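Local atomic coordinates of possible phosphoglycerate mutase GPM2 (Mycobacterium tuberculosis, PDB entry 2A6P), a protein that removes phosphate from a broad range of phosphomonoesters and can serve as a fructose-1,6-bisphosphatase in gluconeogenesis, with negligible phosphoglycerate mutase activity. Residues W91-Y96 / H152-R157. Sequence-based numbering, arbitrary orientation.
Sequences WDYGSY and HGHFSR. With GOL (glycerol), chain D.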
ATOM      1  N   TRP A  91       6.914 -10.673 -15.614  1.00 16.03           N
ATOM      2  CA  TRP A  91       5.927 -10.969 -16.640  1.00 16.48           C
ATOM      3  C   TRP A  91       6.701 -11.150 -17.946  1.00 14.85           C
ATOM      4  O   TRP A  91       7.539 -10.324 -18.270  1.00 14.32           O
ATOM      5  CB  TRP A  91       4.975  -9.771 -16.782  1.00 16.94           C
ATOM      6  CG  TRP A  91       3.675 -10.052 -17.472  1.00 17.58           C
ATOM      7  CD1 TRP A  91       3.498 -10.660 -18.683  1.00 16.61           C
ATOM      8  CD2 TRP A  91       2.360  -9.711 -16.996  1.00 18.65           C
ATOM      9  NE1 TRP A  91       2.159 -10.721 -18.987  1.00 17.46           N
ATOM     10  CE2 TRP A  91       1.437 -10.148 -17.972  1.00 17.95           C
ATOM     11  CE3 TRP A  91       1.874  -9.080 -15.837  1.00 18.90           C
ATOM     12  CZ2 TRP A  91       0.048  -9.974 -17.828  1.00 18.48           C
ATOM     13  CZ3 TRP A  91       0.488  -8.906 -15.691  1.00 18.26           C
ATOM     14  CH2 TRP A  91      -0.405  -9.354 -16.684  1.00 20.07           C
ATOM     15  N   ASP A  92       6.444 -12.233 -18.676  1.00 17.13           N
ATOM     16  CA  ASP A  92       7.109 -12.464 -19.966  1.00 17.57           C
ATOM     17  C   ASP A  92       6.512 -11.478 -20.964  1.00 17.96           C
ATOM     18  O   ASP A  92       5.357 -11.623 -21.357  1.00 20.91           O
ATOM     19  CB  ASP A  92       6.857 -13.885 -20.452  1.00 20.03           C
ATOM     20  CG  ASP A  92       7.469 -14.151 -21.818  1.00 21.46           C
ATOM     21  OD1 ASP A  92       8.075 -13.223 -22.403  1.00 22.42           O
ATOM     22  OD2 ASP A  92       7.336 -15.290 -22.307  1.00 23.00           O
ATOM     23  N   TYR A  93       7.290 -10.483 -21.380  1.00 17.38           N
ATOM     24  CA  TYR A  93       6.786  -9.462 -22.296  1.00 19.49           C
ATOM     25  C   TYR A  93       6.754  -9.807 -23.773  1.00 19.48           C
ATOM     26  O   TYR A  93       6.294  -9.004 -24.580  1.00 19.62           O
ATOM     27  CB  TYR A  93       7.559  -8.157 -22.095  1.00 18.51           C
ATOM     28  CG  TYR A  93       7.418  -7.599 -20.691  1.00 19.79           C
ATOM     29  CD1 TYR A  93       8.498  -7.597 -19.806  1.00 18.11           C
ATOM     30  CD2 TYR A  93       6.196  -7.080 -20.246  1.00 19.51           C
ATOM     31  CE1 TYR A  93       8.374  -7.088 -18.509  1.00 17.25           C
ATOM     32  CE2 TYR A  93       6.053  -6.571 -18.953  1.00 18.17           C
ATOM     33  CZ  TYR A  93       7.146  -6.578 -18.089  1.00 18.82           C
ATOM     34  OH  TYR A  93       6.996  -6.081 -16.815  1.00 14.61           O
ATOM     35  N   GLY A  94       7.226 -10.992 -24.132  1.00 20.65           N
ATOM     36  CA  GLY A  94       7.214 -11.382 -25.532  1.00 21.55           C
ATOM     37  C   GLY A  94       7.638 -10.290 -26.505  1.00 22.30           C
ATOM     38  O   GLY A  94       8.726  -9.732 -26.393  1.00 22.22           O
ATOM     39  N   SER A  95       6.763  -9.964 -27.448  1.00 22.94           N
ATOM     40  CA  SER A  95       7.056  -8.959 -28.469  1.00 25.47           C
ATOM     41  C   SER A  95       7.375  -7.569 -27.919  1.00 25.67           C
ATOM     42  O   SER A  95       8.105  -6.799 -28.547  1.00 25.51           O
ATOM     43  CB  SER A  95       5.867  -8.836 -29.434  1.00 27.41           C
ATOM     44  OG  SER A  95       5.421 -10.102 -29.898  1.00 32.69           O
ATOM     45  N   TYR A  96       6.821  -7.244 -26.755  1.00 24.97           N
ATOM     46  CA  TYR A  96       7.020  -5.932 -26.152  1.00 24.36           C
ATOM     47  C   TYR A  96       8.315  -5.759 -25.355  1.00 24.16           C
ATOM     48  O   TYR A  96       8.633  -4.662 -24.887  1.00 25.08           O
ATOM     49  CB  TYR A  96       5.809  -5.601 -25.279  1.00 26.16           C
ATOM     50  CG  TYR A  96       4.519  -5.394 -26.050  1.00 26.86           C
ATOM     51  CD1 TYR A  96       3.304  -5.255 -25.380  1.00 26.71           C
ATOM     52  CD2 TYR A  96       4.511  -5.310 -27.444  1.00 28.58           C
ATOM     53  CE1 TYR A  96       2.117  -5.041 -26.066  1.00 26.45           C
ATOM     54  CE2 TYR A  96       3.316  -5.095 -28.148  1.00 27.91           C
ATOM     55  CZ  TYR A  96       2.124  -4.960 -27.450  1.00 27.94           C
ATOM     56  OH  TYR A  96       0.938  -4.745 -28.125  1.00 28.80           O
ATOM     57  N   HIS A 152      10.110  -8.997  -9.223  1.00 13.89           N
ATOM     58  CA  HIS A 152       9.997  -7.830 -10.097  1.00 12.28           C
ATOM     59  C   HIS A 152       8.748  -6.959  -9.897  1.00 12.86           C
ATOM     60  O   HIS A 152       7.825  -7.330  -9.170  1.00 11.15           O
ATOM     61  CB  HIS A 152      10.089  -8.276 -11.560  1.00 12.25           C
ATOM     62  CG  HIS A 152      11.322  -9.067 -11.867  1.00 12.23           C
ATOM     63  ND1 HIS A 152      11.457 -10.395 -11.517  1.00 13.12           N
ATOM     64  CD2 HIS A 152      12.486  -8.714 -12.460  1.00 11.05           C
ATOM     65  CE1 HIS A 152      12.651 -10.826 -11.886  1.00  8.59           C
ATOM     66  NE2 HIS A 152      13.295  -9.826 -12.459  1.00 13.53           N
ATOM     67  N   GLY A 153       8.733  -5.807 -10.569  1.00  9.83           N
ATOM     68  CA  GLY A 153       7.641  -4.855 -10.441  1.00 10.88           C
ATOM     69  C   GLY A 153       6.246  -5.384 -10.669  1.00 13.52           C
ATOM     70  O   GLY A 153       5.417  -5.414  -9.743  1.00 11.71           O
ATOM     71  N   HIS A 154       5.975  -5.807 -11.902  1.00 12.15           N
ATOM     72  CA  HIS A 154       4.654  -6.316 -12.229  1.00 13.95           C
ATOM     73  C   HIS A 154       4.304  -7.607 -11.509  1.00 13.99           C
ATOM     74  O   HIS A 154       3.210  -7.711 -10.949  1.00 15.00           O
ATOM     75  CB  HIS A 154       4.507  -6.456 -13.750  1.00 15.39           C
ATOM     76  CG  HIS A 154       4.458  -5.137 -14.467  1.00 18.29           C
ATOM     77  ND1 HIS A 154       4.766  -4.998 -15.805  1.00 19.56           N
ATOM     78  CD2 HIS A 154       4.137  -3.897 -14.028  1.00 18.66           C
ATOM     79  CE1 HIS A 154       4.638  -3.730 -16.154  1.00 17.53           C
ATOM     80  NE2 HIS A 154       4.258  -3.043 -15.094  1.00 18.03           N
ATOM     81  N   PHE A 155       5.214  -8.577 -11.476  1.00 12.30           N
ATOM     82  CA  PHE A 155       4.884  -9.820 -10.786  1.00 13.89           C
ATOM     83  C   PHE A 155       4.632  -9.618  -9.290  1.00 13.11           C
ATOM     84  O   PHE A 155       3.704 -10.194  -8.739  1.00 14.10           O
ATOM     85  CB  PHE A 155       5.955 -10.898 -10.978  1.00 12.83           C
ATOM     86  CG  PHE A 155       5.520 -12.253 -10.463  1.00 13.60           C
ATOM     87  CD1 PHE A 155       4.471 -12.936 -11.074  1.00 13.20           C
ATOM     88  CD2 PHE A 155       6.089 -12.801  -9.306  1.00 13.50           C
ATOM     89  CE1 PHE A 155       3.987 -14.148 -10.535  1.00 15.51           C
ATOM     90  CE2 PHE A 155       5.608 -14.012  -8.764  1.00 13.18           C
ATOM     91  CZ  PHE A 155       4.562 -14.681  -9.377  1.00 11.76           C
ATOM     92  N   SER A 156       5.456  -8.806  -8.628  1.00 13.96           N
ATOM     93  CA  SER A 156       5.251  -8.541  -7.202  1.00 13.91           C
ATOM     94  C   SER A 156       3.845  -7.965  -7.003  1.00 14.03           C
ATOM     95  O   SER A 156       3.135  -8.333  -6.072  1.00 16.09           O
ATOM     96  CB  SER A 156       6.297  -7.553  -6.676  1.00 13.68           C
ATOM     97  OG  SER A 156       7.596  -8.127  -6.658  1.00 15.66           O
ATOM     98  N   ARG A 157       3.452  -7.045  -7.875  1.00 13.00           N
ATOM     99  CA  ARG A 157       2.129  -6.445  -7.801  1.00 13.86           C
ATOM    100  C   ARG A 157       1.067  -7.503  -8.034  1.00 14.53           C
ATOM    101  O   ARG A 157      -0.029  -7.425  -7.476  1.00 14.50           O
ATOM    102  CB  ARG A 157       1.939  -5.396  -8.879  1.00 13.10           C
ATOM    103  CG  ARG A 157       2.767  -4.149  -8.788  1.00 14.75           C
ATOM    104  CD  ARG A 157       2.131  -3.211  -9.791  1.00 16.42           C
ATOM    105  NE  ARG A 157       3.048  -2.243 -10.342  1.00 18.86           N
ATOM    106  CZ  ARG A 157       2.679  -1.294 -11.189  1.00 16.84           C
ATOM    107  NH1 ARG A 157       1.407  -1.203 -11.561  1.00 11.98           N
ATOM    108  NH2 ARG A 157       3.587  -0.460 -11.670  1.00 18.06           N
TER
HETATM  109  C1  GOL D 205      10.664  -4.345 -12.806  1.00 37.63           C
HETATM  110  O1  GOL D 205      10.721  -5.432 -11.885  1.00 35.67           O
HETATM  111  C2  GOL D 205       9.590  -4.505 -13.902  1.00 36.88           C
HETATM  112  O2  GOL D 205       8.311  -4.511 -13.281  1.00 36.42           O
HETATM  113  C3  GOL D 205       9.641  -3.316 -14.871  1.00 39.08           C
HETATM  114  O3  GOL D 205       8.656  -3.476 -15.889  1.00 39.07           O
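Tyr93 and His154 meet beside the active-site residues and illustrate how a single side-chain pair can join a loop to a helix start. His154 ND1 lies 2.7 Å from Tyr93 OH, near the plane of the phenol ring and at its edge, but the N-H points well off the oxygen (121°), so the hydrogen bond is weak. The rings meet rim to rim, their planes at 71°. With CG beside the backbone N (chi1 -69°) and hence anti to the carbonyl carbon, His154 swings its imidazole toward the hydroxyl.

Burial is deepest at Trp91 and Tyr93, although Trp91 CE3 approaches His154 CB only loosely, at 4.3 Å; the indole NE1 is tied to Glu122 O.

The more open side is that of partly exposed His154, where glycerol lies, probably in the substrate pocket. Its O3 makes a weak bond to Tyr93 OH at 3.2 Å. His154 N is shared by glycerol O2, at 3.0 Å, and Glu90 OE2, which also bonds the glycerol; Phe155 N donates to Glu90 OE1. Glu90, proton donor/acceptor by similarity, thus ties its loop to the first turn of helix 153-163. His152, the N-cap residue and by similarity a transition-state stabiliser, meets the ring of His18, inferred to form the phosphohistidine intermediate.

In the histidine phosphatase fold, the loop between strand 83-84 and helix 101-105 abuts this helix just beyond central strand 147-151, with helices 113-116 and 124-141 packing against Trp91.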